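Long-range contacts in Ice-binding protein (Flavobacteriaceae bacterium, PDB 5UYT), which probably binds to ice crystals and restrains their growth, as an antifreeze protein built from two right-handed beta-solenoid domains in tandem: residues T77-P82 with N94-Q99; S207-G212 with Q329-A334; P290-L295 with P309-L314. One frame throughout, in Å; residues are numbered along the deposited sequence.

Interaction 1 (T77-P82 with N94-Q99); sequences TATLAP and NYFIGQ
Thr77-Pro82 runs beside Asn94-Gln99 in the same direction, the end-to-end vectors 31° apart, and parallel bridges pair Ala78 with Tyr95 and Thr79 with Phe96. Phe96 N gives a nearly straight bond to Ala78 O (2.9 Å, N-H...O 173°), in the plane of that carbonyl, and Phe96 O takes Leu80 N. At the leading end Thr77 and Asn94 grip each other twice: Thr77 N bonds a lone pair of Asn94 O at 2.7 Å, while Asn94 N returns a bond to Thr77 OG1 at 2.8 Å. With chi1 at 54°, OG1 is tucked between its own backbone N and carbonyl carbon, which turns the hydroxyl oxygen toward Asn94 and lets a side chain extend the strand pairing by one bond.

Such parallel pairing between successive passes of the chain is how coils stack in a right-handed beta-solenoid. Strand 93-97 is paired on its other edge with strand 119-123, so 78-79 closes this row of strands within the chain.

Inside, Leu80 lies obliquely against the Tyr95 ring, CD1 coming to 3.7 Å from Tyr95 CB, and Ala78 CB meets the same ring at CD1 and CE1; Leu90 touches both Leu80 and Tyr95. At the end of strand 93-97, Ile97 forks: CG1 packs on Leu80 CB (3.9 Å), and CG2 reaches the Pro82 ring and its CA. An alanine here is likely to leave a gap beneath Leu80 and Pro82, since both branches that fill it would be gone. On the outward side, Thr79 CG2 sits at the edge of the Phe96 ring, near its plane. The Gln99 amide crosses the Pro82 ring, its OE1 3.5 Å from Pro82 CG.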
ATOM      1  N   THR A  77     -35.296   4.571   9.538  1.00 49.15           N
ATOM      2  CA  THR A  77     -35.686   5.955   9.809  1.00 49.70           C
ATOM      3  C   THR A  77     -36.489   6.562   8.647  1.00 49.29           C
ATOM      4  O   THR A  77     -37.098   7.624   8.806  1.00 50.26           O
ATOM      5  CB  THR A  77     -34.451   6.842  10.097  1.00 48.34           C
ATOM      6  OG1 THR A  77     -33.512   6.725   9.020  1.00 46.23           O
ATOM      7  CG2 THR A  77     -33.770   6.425  11.404  1.00 48.93           C
ATOM      8  N   ALA A  78     -36.494   5.875   7.497  1.00 47.99           N
ATOM      9  CA  ALA A  78     -37.143   6.338   6.252  1.00 47.91           C
ATOM     10  C   ALA A  78     -37.172   5.241   5.180  1.00 47.40           C
ATOM     11  O   ALA A  78     -36.353   4.324   5.216  1.00 45.64           O
ATOM     12  CB  ALA A  78     -36.417   7.559   5.701  1.00 46.28           C
ATOM     13  N   THR A  79     -38.109   5.358   4.230  1.00 48.60           N
ATOM     14  CA  THR A  79     -38.196   4.473   3.053  1.00 49.01           C
ATOM     15  C   THR A  79     -37.765   5.226   1.798  1.00 48.49           C
ATOM     16  O   THR A  79     -38.099   6.406   1.632  1.00 50.41           O
ATOM     17  CB  THR A  79     -39.625   3.919   2.866  1.00 51.66           C
ATOM     18  OG1 THR A  79     -40.032   3.293   4.082  1.00 52.96           O
ATOM     19  CG2 THR A  79     -39.688   2.866   1.752  1.00 51.37           C
ATOM     20  N   LEU A  80     -37.026   4.552   0.920  1.00 45.83           N
ATOM     21  CA  LEU A  80     -36.618   5.146  -0.342  1.00 44.53           C
ATOM     22  C   LEU A  80     -37.166   4.371  -1.523  1.00 45.24           C
ATOM     23  O   LEU A  80     -37.343   3.162  -1.436  1.00 45.53           O
ATOM     24  CB  LEU A  80     -35.084   5.193  -0.441  1.00 41.99           C
ATOM     25  CG  LEU A  80     -34.315   5.953   0.631  1.00 40.78           C
ATOM     26  CD1 LEU A  80     -32.813   5.877   0.320  1.00 38.22           C
ATOM     27  CD2 LEU A  80     -34.789   7.401   0.735  1.00 41.31           C
ATOM     28  N   ALA A  81     -37.423   5.080  -2.624  1.00 45.66           N
ATOM     29  CA  ALA A  81     -37.756   4.448  -3.897  1.00 46.28           C
ATOM     30  C   ALA A  81     -36.536   3.640  -4.357  1.00 44.98           C
ATOM     31  O   ALA A  81     -35.401   3.948  -3.956  1.00 43.84           O
ATOM     32  CB  ALA A  81     -38.150   5.493  -4.938  1.00 46.87           C
ATOM     33  N   PRO A  82     -36.757   2.586  -5.169  1.00 45.76           N
ATOM     34  CA  PRO A  82     -35.625   1.741  -5.535  1.00 44.47           C
ATOM     35  C   PRO A  82     -34.599   2.399  -6.456  1.00 43.30           C
ATOM     36  O   PRO A  82     -33.459   1.954  -6.467  1.00 41.66           O
ATOM     37  CB  PRO A  82     -36.277   0.537  -6.224  1.00 45.88           C
ATOM     38  CG  PRO A  82     -37.577   1.040  -6.721  1.00 47.66           C
ATOM     39  CD  PRO A  82     -38.024   2.087  -5.735  1.00 47.49           C
ATOM     40  N   ASN A  94     -31.203   5.171   8.609  1.00 38.89           N
ATOM     41  CA  ASN A  94     -31.382   3.772   8.237  1.00 39.09           C
ATOM     42  C   ASN A  94     -32.494   3.702   7.207  1.00 39.83           C
ATOM     43  O   ASN A  94     -33.670   3.868   7.539  1.00 42.05           O
ATOM     44  CB  ASN A  94     -31.712   2.920   9.466  1.00 40.68           C
ATOM     45  CG  ASN A  94     -30.652   3.017  10.532  1.00 40.48           C
ATOM     46  OD1 ASN A  94     -29.470   3.248  10.228  1.00 38.89           O
ATOM     47  ND2 ASN A  94     -31.055   2.853  11.783  1.00 42.25           N
ATOM     48  N   TYR A  95     -32.097   3.471   5.962  1.00 38.71           N
ATOM     49  CA  TYR A  95     -32.977   3.570   4.798  1.00 39.16           C
ATOM     50  C   TYR A  95     -33.460   2.197   4.346  1.00 39.92           C
ATOM     51  O   TYR A  95     -32.659   1.324   4.037  1.00 39.08           O
ATOM     52  CB  TYR A  95     -32.250   4.319   3.660  1.00 37.42           C
ATOM     53  CG  TYR A  95     -31.964   5.768   4.045  1.00 36.99           C
ATOM     54  CD1 TYR A  95     -32.990   6.721   4.055  1.00 38.33           C
ATOM     55  CD2 TYR A  95     -30.684   6.177   4.443  1.00 35.44           C
ATOM     56  CE1 TYR A  95     -32.748   8.040   4.429  1.00 37.94           C
ATOM     57  CE2 TYR A  95     -30.439   7.486   4.813  1.00 35.23           C
ATOM     58  CZ  TYR A  95     -31.476   8.416   4.807  1.00 36.66           C
ATOM     59  OH  TYR A  95     -31.247   9.727   5.183  1.00 36.87           O
ATOM     60  N   PHE A  96     -34.780   2.021   4.316  1.00 41.92           N
ATOM     61  CA  PHE A  96     -35.389   0.749   3.935  1.00 43.26           C
ATOM     62  C   PHE A  96     -35.885   0.818   2.491  1.00 43.52           C
ATOM     63  O   PHE A  96     -36.662   1.718   2.116  1.00 44.51           O
ATOM     64  CB  PHE A  96     -36.535   0.379   4.907  1.00 45.71           C
ATOM     65  CG  PHE A  96     -37.344  -0.825   4.489  1.00 47.08           C
ATOM     66  CD1 PHE A  96     -36.935  -2.111   4.826  1.00 47.28           C
ATOM     67  CD2 PHE A  96     -38.536  -0.670   3.775  1.00 48.43           C
ATOM     68  CE1 PHE A  96     -37.689  -3.219   4.453  1.00 48.76           C
ATOM     69  CE2 PHE A  96     -39.285  -1.770   3.391  1.00 50.09           C
ATOM     70  CZ  PHE A  96     -38.864  -3.050   3.733  1.00 50.24           C
ATOM     71  N   ILE A  97     -35.418  -0.120   1.678  1.00 38.73           N
ATOM     72  CA  ILE A  97     -35.914  -0.270   0.315  1.00 39.56           C
ATOM     73  C   ILE A  97     -36.449  -1.697   0.180  1.00 40.56           C
ATOM     74  O   ILE A  97     -35.668  -2.646   0.109  1.00 39.66           O
ATOM     75  CB  ILE A  97     -34.810   0.001  -0.742  1.00 38.28           C
ATOM     76  CG1 ILE A  97     -34.212   1.406  -0.546  1.00 37.53           C
ATOM     77  CG2 ILE A  97     -35.401  -0.155  -2.142  1.00 38.82           C
ATOM     78  CD1 ILE A  97     -33.073   1.756  -1.474  1.00 36.21           C
ATOM     79  N   GLY A  98     -37.778  -1.846   0.136  1.00 42.30           N
ATOM     80  CA  GLY A  98     -38.410  -3.174   0.247  1.00 43.67           C
ATOM     81  C   GLY A  98     -38.509  -3.953  -1.054  1.00 43.94           C
ATOM     82  O   GLY A  98     -39.525  -4.598  -1.326  1.00 45.09           O
ATOM     83  N   GLN A  99     -37.440  -3.902  -1.843  1.00 42.38           N
ATOM     84  CA  GLN A  99     -37.350  -4.545  -3.163  1.00 42.63           C
ATOM     85  C   GLN A  99     -35.905  -4.372  -3.627  1.00 40.65           C
ATOM     86  O   GLN A  99     -35.102  -3.753  -2.918  1.00 39.46           O
ATOM     87  CB  GLN A  99     -38.329  -3.894  -4.159  1.00 43.92           C
ATOM     88  CG  GLN A  99     -38.055  -2.409  -4.423  1.00 43.39           C
ATOM     89  CD  GLN A  99     -39.153  -1.734  -5.221  1.00 45.74           C
ATOM     90  OE1 GLN A  99     -39.312  -1.983  -6.424  1.00 45.99           O
ATOM     91  NE2 GLN A  99     -39.915  -0.861  -4.560  1.00 46.22           N
TER

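Interaction 2 (S207-G212 with Q329-A334); sequences SAVLTG and QGNENA
Leu210 lays its CD1 methyl against the amide end of Gln329, 3.4 Å from NE2, the two side chains meeting at an oblique angle. The extended Gln329 chain brings NE2 over to the leucine. The same NE2 makes a weak bond to a water at 2.9 Å; that water accepts a second bond from Leu210 N, and so spans the gap between amide and backbone where the two do not meet directly. Further back, Gln329 rests on Ile203 and Thr308.

The direct polar link comes from Asn331. Its ND2 donates to Leu210 O at 3.1 Å with an N-H...O angle of 162°. The acceptor lies almost in the plane of the asparagine amide, but the donor is tilted 25° from the carbonyl plane. CG stands opposite the backbone N (chi1 175°), extending the amide across to the 207-212 segment. On the other branch, OD1 receives a weak bond from Asn333 N inside the type I turn from Asn331 to Ala334, so a donor at OD1 and an acceptor at ND2 are together consistent with this setting of the amide. Val209 CG1 and Thr211 CG2 border ND2 at 4.2 and 4.3 Å.

At the end of the turn, Ala334 CA approaches Thr211 O at 3.5 Å in a CA-H...O contact, just before Val335 joins Thr211 through the backbone. Neither segment has regular secondary structure: 207-212 belongs to the linker between the two solenoid domains, and 329-334 to a loop between strands of the second.

With 227 Å² buried, one direct hydrogen bond, one water bridge with a weak leg and no charged pair, the chemistry suggests a modest, mainly polar fastening of linker to domain, one that probably depends on how the Asn331 amide is turned.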
ATOM      1  N   SER A 207     -10.381   1.899  13.594  1.00 37.03           N
ATOM      2  CA  SER A 207      -9.306   1.078  13.049  1.00 36.37           C
ATOM      3  C   SER A 207      -7.985   1.559  13.647  1.00 34.78           C
ATOM      4  O   SER A 207      -7.754   2.773  13.731  1.00 34.40           O
ATOM      5  CB  SER A 207      -9.284   1.162  11.520  1.00 37.42           C
ATOM      6  OG  SER A 207      -9.050   2.489  11.075  1.00 39.52           O
ATOM      7  N   ALA A 208      -7.138   0.617  14.067  1.00 33.59           N
ATOM      8  CA  ALA A 208      -5.802   0.935  14.623  1.00 32.68           C
ATOM      9  C   ALA A 208      -4.924   1.743  13.676  1.00 30.58           C
ATOM     10  O   ALA A 208      -4.838   1.438  12.487  1.00 30.67           O
ATOM     11  CB  ALA A 208      -5.067  -0.342  15.016  1.00 33.76           C
ATOM     12  N   VAL A 209      -4.249   2.763  14.203  1.00 29.54           N
ATOM     13  CA  VAL A 209      -3.348   3.598  13.404  1.00 27.62           C
ATOM     14  C   VAL A 209      -2.094   2.801  13.091  1.00 26.96           C
ATOM     15  O   VAL A 209      -1.433   2.311  14.023  1.00 27.15           O
ATOM     16  CB  VAL A 209      -2.925   4.886  14.148  1.00 27.91           C
ATOM     17  CG1 VAL A 209      -1.967   5.735  13.300  1.00 27.28           C
ATOM     18  CG2 VAL A 209      -4.141   5.699  14.528  1.00 29.53           C
ATOM     19  N   LEU A 210      -1.760   2.667  11.808  1.00 25.28           N
ATOM     20  CA  LEU A 210      -0.564   1.910  11.417  1.00 25.01           C
ATOM     21  C   LEU A 210       0.694   2.729  11.674  1.00 24.34           C
ATOM     22  O   LEU A 210       0.766   3.924  11.295  1.00 24.31           O
ATOM     23  CB  LEU A 210      -0.638   1.485   9.939  1.00 24.88           C
ATOM     24  CG  LEU A 210      -1.764   0.516   9.547  1.00 25.78           C
ATOM     25  CD1 LEU A 210      -1.784   0.270   8.023  1.00 26.04           C
ATOM     26  CD2 LEU A 210      -1.654  -0.794  10.306  1.00 26.83           C
ATOM     27  N   THR A 211       1.682   2.081  12.297  1.00 23.70           N
ATOM     28  CA  THR A 211       2.969   2.692  12.607  1.00 23.26           C
ATOM     29  C   THR A 211       4.083   2.134  11.756  1.00 22.36           C
ATOM     30  O   THR A 211       5.096   2.804  11.550  1.00 21.70           O
ATOM     31  CB  THR A 211       3.370   2.477  14.086  1.00 24.01           C
ATOM     32  OG1 THR A 211       3.444   1.067  14.369  1.00 24.39           O
ATOM     33  CG2 THR A 211       2.362   3.095  15.000  1.00 25.29           C
ATOM     34  N   GLY A 212       3.903   0.901  11.274  1.00 22.21           N
ATOM     35  CA  GLY A 212       5.023   0.170  10.695  1.00 21.77           C
ATOM     36  C   GLY A 212       5.966  -0.290  11.819  1.00 21.88           C
ATOM     37  O   GLY A 212       5.694  -0.067  13.019  1.00 22.21           O
ATOM     38  N   GLN A 329      -1.049   7.320   5.632  1.00 19.97           N
ATOM     39  CA  GLN A 329      -2.396   7.486   6.196  1.00 21.17           C
ATOM     40  C   GLN A 329      -2.474   8.562   7.295  1.00 22.15           C
ATOM     41  O   GLN A 329      -3.253   8.446   8.274  1.00 22.40           O
ATOM     42  CB  GLN A 329      -2.965   6.129   6.663  1.00 22.75           C
ATOM     43  CG  GLN A 329      -2.863   5.035   5.590  1.00 22.70           C
ATOM     44  CD  GLN A 329      -3.578   3.711   5.944  1.00 24.09           C
ATOM     45  OE1 GLN A 329      -4.286   3.145   5.109  1.00 25.54           O
ATOM     46  NE2 GLN A 329      -3.355   3.198   7.136  1.00 24.35           N
ATOM     47  N   GLY A 330      -1.721   9.638   7.111  1.00 21.91           N
ATOM     48  CA  GLY A 330      -1.767  10.791   8.017  1.00 23.83           C
ATOM     49  C   GLY A 330      -0.761  10.754   9.166  1.00 24.80           C
ATOM     50  O   GLY A 330      -0.684  11.700   9.948  1.00 26.80           O
ATOM     51  N   ASN A 331      -0.017   9.656   9.285  1.00 23.87           N
ATOM     52  CA  ASN A 331       0.942   9.476  10.403  1.00 23.72           C
ATOM     53  C   ASN A 331       2.359   9.734   9.898  1.00 23.37           C
ATOM     54  O   ASN A 331       2.974   8.840   9.304  1.00 21.43           O
ATOM     55  CB  ASN A 331       0.849   8.059  10.973  1.00 23.21           C
ATOM     56  CG  ASN A 331       1.907   7.788  12.050  1.00 23.71           C
ATOM     57  OD1 ASN A 331       2.599   8.696  12.520  1.00 24.03           O
ATOM     58  ND2 ASN A 331       2.033   6.539  12.436  1.00 23.65           N
ATOM     59  N   GLU A 332       2.885  10.933  10.158  1.00 24.19           N
ATOM     60  CA  GLU A 332       4.173  11.338   9.547  1.00 25.38           C
ATOM     61  C   GLU A 332       5.334  10.491  10.053  1.00 24.21           C
ATOM     62  O   GLU A 332       6.355  10.339   9.360  1.00 23.56           O
ATOM     63  CB  GLU A 332       4.454  12.825   9.746  1.00 29.56           C
ATOM     64  CG  GLU A 332       4.766  13.225  11.172  1.00 34.29           C
ATOM     65  CD  GLU A 332       5.290  14.656  11.293  1.00 39.72           C
ATOM     66  OE1 GLU A 332       5.212  15.189  12.414  1.00 42.94           O
ATOM     67  OE2 GLU A 332       5.806  15.228  10.292  1.00 43.27           O
ATOM     68  N   ASN A 333       5.149   9.897  11.239  1.00 24.35           N
ATOM     69  CA  ASN A 333       6.175   9.000  11.828  1.00 24.27           C
ATOM     70  C   ASN A 333       6.114   7.554  11.360  1.00 23.66           C
ATOM     71  O   ASN A 333       6.931   6.723  11.798  1.00 23.16           O
ATOM     72  CB  ASN A 333       6.166   9.089  13.351  1.00 26.33           C
ATOM     73  CG  ASN A 333       6.329  10.517  13.845  1.00 26.76           C
ATOM     74  OD1 ASN A 333       5.503  11.006  14.592  1.00 28.91           O
ATOM     75  ND2 ASN A 333       7.363  11.195  13.387  1.00 26.12           N
ATOM     76  N   ALA A 334       5.199   7.258  10.433  1.00 22.03           N
ATOM     77  CA  ALA A 334       5.054   5.893   9.920  1.00 21.72           C
ATOM     78  C   ALA A 334       6.342   5.425   9.222  1.00 20.75           C
ATOM     79  O   ALA A 334       6.961   6.176   8.476  1.00 20.16           O
ATOM     80  CB  ALA A 334       3.895   5.823   8.933  1.00 21.50           C
TER
HETATM   81  O   HOH W   1      -3.211   4.048   9.880  1.00 26.12           O

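Interaction 3 (P290-L295 with P309-L314); sequences PTDIEL and PHTYLL
Pro290 O meets Thr311 at CB, 3.4 Å away, and a water donates to this carbonyl while also bonding Thr311 OG1. Thr291 CG2 packs against Leu313 CB; its hydroxyl is engaged by Lys339. Asp292 then holds Thr311 at both ends of its backbone: Asp292 N bonds Thr311 O, and Thr311 N points almost straight at Asp292 OD2 (2.8 Å, 174°), reaching it from the anti side and 29° out of the carboxylate plane. The carboxylate thus takes the place of a backbone acceptor at the start of strand 311-314.

Ile293 begins the parallel pairing, its O accepting Leu313 N at 3.0 Å. CG1 lies beside the backbone N and carries CD1 over the centre of the His310 ring, 3.7 Å from the centroid and only 7° off the normal, a CH-pi contact. Ile293 CB and CG2 lie alongside the Tyr312 ring, Ile293 CB 3.7 Å from Tyr312 CD1. His310 ND1 bonds Tyr312 OH, which also meets Asp47 from the first solenoid domain.

Glu294, its chain extended, runs next to Leu313 on the opposite face of the strands from Ile293 and Tyr312. Leu295 N bonds Leu313 O at 2.8 Å; its side chain turns inward, CB at 3.6 Å from Leu314 CD2 and CG against Tyr312 CD1, with Leu307 completing the cluster.

Two parallel bridges, Ile293 with Tyr312 and Glu294 with Leu313, and side chains alternating between a buried and a more exposed face are what stacked coils of a right-handed beta-solenoid present, here between strand 293-294 and strand 311-314 of the second ice-binding-like domain.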
ATOM      1  N   PRO A 290      10.124  -9.216  11.424  1.00 27.29           N
ATOM      2  CA  PRO A 290       9.042 -10.122  10.959  1.00 27.63           C
ATOM      3  C   PRO A 290       8.253  -9.544   9.796  1.00 26.76           C
ATOM      4  O   PRO A 290       7.958  -8.340   9.781  1.00 24.78           O
ATOM      5  CB  PRO A 290       8.138 -10.279  12.198  1.00 28.91           C
ATOM      6  CG  PRO A 290       8.923  -9.714  13.334  1.00 29.64           C
ATOM      7  CD  PRO A 290       9.904  -8.731  12.791  1.00 27.88           C
ATOM      8  N   THR A 291       7.929 -10.388   8.814  1.00 25.96           N
ATOM      9  CA  THR A 291       7.149  -9.947   7.646  1.00 25.60           C
ATOM     10  C   THR A 291       5.686  -9.773   8.057  1.00 25.59           C
ATOM     11  O   THR A 291       5.123 -10.669   8.697  1.00 25.32           O
ATOM     12  CB  THR A 291       7.209 -11.027   6.549  1.00 26.54           C
ATOM     13  OG1 THR A 291       8.551 -11.092   6.072  1.00 27.00           O
ATOM     14  CG2 THR A 291       6.274 -10.704   5.370  1.00 25.36           C
ATOM     15  N   ASP A 292       5.096  -8.624   7.734  1.00 23.84           N
ATOM     16  CA  ASP A 292       3.644  -8.433   7.921  1.00 24.17           C
ATOM     17  C   ASP A 292       2.873  -8.939   6.704  1.00 23.35           C
ATOM     18  O   ASP A 292       1.850  -9.611   6.829  1.00 23.54           O
ATOM     19  CB  ASP A 292       3.337  -6.936   8.070  1.00 23.96           C
ATOM     20  CG  ASP A 292       3.895  -6.366   9.331  1.00 24.88           C
ATOM     21  OD1 ASP A 292       3.814  -7.048  10.376  1.00 25.25           O
ATOM     22  OD2 ASP A 292       4.416  -5.242   9.302  1.00 23.91           O
ATOM     23  N   ILE A 293       3.350  -8.572   5.520  1.00 22.41           N
ATOM     24  CA  ILE A 293       2.596  -8.818   4.268  1.00 22.00           C
ATOM     25  C   ILE A 293       3.599  -9.228   3.221  1.00 21.42           C
ATOM     26  O   ILE A 293       4.602  -8.525   3.016  1.00 21.09           O
ATOM     27  CB  ILE A 293       1.835  -7.562   3.762  1.00 20.69           C
ATOM     28  CG1 ILE A 293       0.664  -7.194   4.709  1.00 20.97           C
ATOM     29  CG2 ILE A 293       1.344  -7.744   2.302  1.00 20.32           C
ATOM     30  CD1 ILE A 293       0.104  -5.797   4.437  1.00 20.62           C
ATOM     31  N   GLU A 294       3.346 -10.363   2.566  1.00 22.00           N
ATOM     32  CA  GLU A 294       4.203 -10.743   1.432  1.00 22.07           C
ATOM     33  C   GLU A 294       3.548 -10.312   0.125  1.00 21.29           C
ATOM     34  O   GLU A 294       2.369 -10.635  -0.130  1.00 22.37           O
ATOM     35  CB  GLU A 294       4.513 -12.250   1.382  1.00 23.50           C
ATOM     36  CG  GLU A 294       5.401 -12.624   0.175  1.00 23.25           C
ATOM     37  CD  GLU A 294       5.725 -14.112   0.074  1.00 24.68           C
ATOM     38  OE1 GLU A 294       5.333 -14.891   0.983  1.00 25.88           O
ATOM     39  OE2 GLU A 294       6.355 -14.514  -0.932  1.00 24.34           O
ATOM     40  N   LEU A 295       4.314  -9.605  -0.684  1.00 20.04           N
ATOM     41  CA  LEU A 295       3.864  -9.169  -2.015  1.00 19.66           C
ATOM     42  C   LEU A 295       4.261 -10.288  -2.942  1.00 20.06           C
ATOM     43  O   LEU A 295       5.455 -10.530  -3.180  1.00 19.56           O
ATOM     44  CB  LEU A 295       4.495  -7.800  -2.417  1.00 18.62           C
ATOM     45  CG  LEU A 295       4.196  -6.632  -1.462  1.00 18.33           C
ATOM     46  CD1 LEU A 295       4.951  -5.372  -1.807  1.00 17.40           C
ATOM     47  CD2 LEU A 295       2.690  -6.315  -1.386  1.00 18.93           C
ATOM     48  N   PRO A 309       1.963   1.492   6.095  1.00 19.44           N
ATOM     49  CA  PRO A 309       3.094   1.255   6.988  1.00 19.46           C
ATOM     50  C   PRO A 309       3.126  -0.188   7.530  1.00 20.06           C
ATOM     51  O   PRO A 309       2.235  -0.594   8.299  1.00 21.05           O
ATOM     52  CB  PRO A 309       2.863   2.262   8.139  1.00 19.77           C
ATOM     53  CG  PRO A 309       2.076   3.350   7.491  1.00 19.53           C
ATOM     54  CD  PRO A 309       1.130   2.610   6.576  1.00 19.42           C
ATOM     55  N   HIS A 310       4.140  -0.942   7.081  1.00 19.62           N
ATOM     56  CA  HIS A 310       4.294  -2.379   7.357  1.00 20.25           C
ATOM     57  C   HIS A 310       5.739  -2.759   7.017  1.00 20.12           C
ATOM     58  O   HIS A 310       6.446  -2.003   6.349  1.00 19.92           O
ATOM     59  CB  HIS A 310       3.412  -3.236   6.424  1.00 20.53           C
ATOM     60  CG  HIS A 310       1.939  -3.184   6.722  1.00 20.70           C
ATOM     61  ND1 HIS A 310       1.056  -2.485   5.926  1.00 21.12           N
ATOM     62  CD2 HIS A 310       1.195  -3.759   7.697  1.00 22.23           C
ATOM     63  CE1 HIS A 310      -0.173  -2.631   6.395  1.00 21.77           C
ATOM     64  NE2 HIS A 310      -0.117  -3.388   7.481  1.00 22.33           N
ATOM     65  N   THR A 311       6.108  -3.978   7.399  1.00 20.77           N
ATOM     66  CA  THR A 311       7.251  -4.646   6.837  1.00 20.90           C
ATOM     67  C   THR A 311       6.747  -5.581   5.722  1.00 20.60           C
ATOM     68  O   THR A 311       5.976  -6.512   5.994  1.00 20.96           O
ATOM     69  CB  THR A 311       7.958  -5.475   7.904  1.00 22.11           C
ATOM     70  OG1 THR A 311       8.417  -4.618   8.963  1.00 21.47           O
ATOM     71  CG2 THR A 311       9.166  -6.203   7.285  1.00 22.56           C
ATOM     72  N   TYR A 312       7.221  -5.363   4.495  1.00 19.50           N
ATOM     73  CA  TYR A 312       6.801  -6.184   3.342  1.00 19.06           C
ATOM     74  C   TYR A 312       7.916  -7.119   2.958  1.00 19.32           C
ATOM     75  O   TYR A 312       9.094  -6.784   3.141  1.00 18.33           O
ATOM     76  CB  TYR A 312       6.523  -5.277   2.142  1.00 18.69           C
ATOM     77  CG  TYR A 312       5.287  -4.446   2.345  1.00 18.95           C
ATOM     78  CD1 TYR A 312       4.018  -5.000   2.119  1.00 19.77           C
ATOM     79  CD2 TYR A 312       5.368  -3.124   2.817  1.00 18.92           C
ATOM     80  CE1 TYR A 312       2.858  -4.250   2.320  1.00 18.91           C
ATOM     81  CE2 TYR A 312       4.211  -2.368   3.023  1.00 18.38           C
ATOM     82  CZ  TYR A 312       2.963  -2.938   2.769  1.00 18.54           C
ATOM     83  OH  TYR A 312       1.781  -2.238   2.973  1.00 18.01           O
ATOM     84  N   LEU A 313       7.550  -8.263   2.389  1.00 19.88           N
ATOM     85  CA  LEU A 313       8.522  -9.181   1.772  1.00 20.58           C
ATOM     86  C   LEU A 313       8.207  -9.340   0.278  1.00 20.42           C
ATOM     87  O   LEU A 313       7.067  -9.656  -0.111  1.00 20.18           O
ATOM     88  CB  LEU A 313       8.478 -10.575   2.435  1.00 21.76           C
ATOM     89  CG  LEU A 313       9.355 -11.640   1.752  1.00 22.71           C
ATOM     90  CD1 LEU A 313      10.855 -11.336   1.828  1.00 23.39           C
ATOM     91  CD2 LEU A 313       9.028 -13.014   2.337  1.00 24.36           C
ATOM     92  N   LEU A 314       9.209  -9.088  -0.554  1.00 19.44           N
ATOM     93  CA  LEU A 314       9.173  -9.522  -1.947  1.00 19.64           C
ATOM     94  C   LEU A 314      10.173 -10.682  -2.031  1.00 20.38           C
ATOM     95  O   LEU A 314      11.380 -10.445  -1.952  1.00 20.12           O
ATOM     96  CB  LEU A 314       9.579  -8.361  -2.866  1.00 18.86           C
ATOM     97  CG  LEU A 314       8.518  -7.247  -2.954  1.00 18.69           C
ATOM     98  CD1 LEU A 314       9.222  -5.910  -3.067  1.00 18.07           C
ATOM     99  CD2 LEU A 314       7.620  -7.456  -4.172  1.00 18.91           C
TER
HETATM  100  O   HOH W   2       7.822  -6.088  11.223  1.00 25.98           O

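How the interactions relate
From the N terminus, interaction 1 comes first: 77-82 and 94-99 close a short loop within the first solenoid domain, and it is complete before the others open. Residues 207-212, in the linker, then start interaction 2, which closes only at 329-334, 117 residues on. Within that span interaction 3 closes its own short loop between 290-295 and 309-314, so it nests and nothing crosses. Interactions 2 and 3 also touch: Ala334 CB lies 3.4 Å from Pro309 CG, and Gly212 N and Leu210 CD1 of the linker pack on Pro309 and His310, so linker, turn and the approach to strand 311-314 meet. Interaction 1 stays apart, its centre about 37 Å from that of interaction 2.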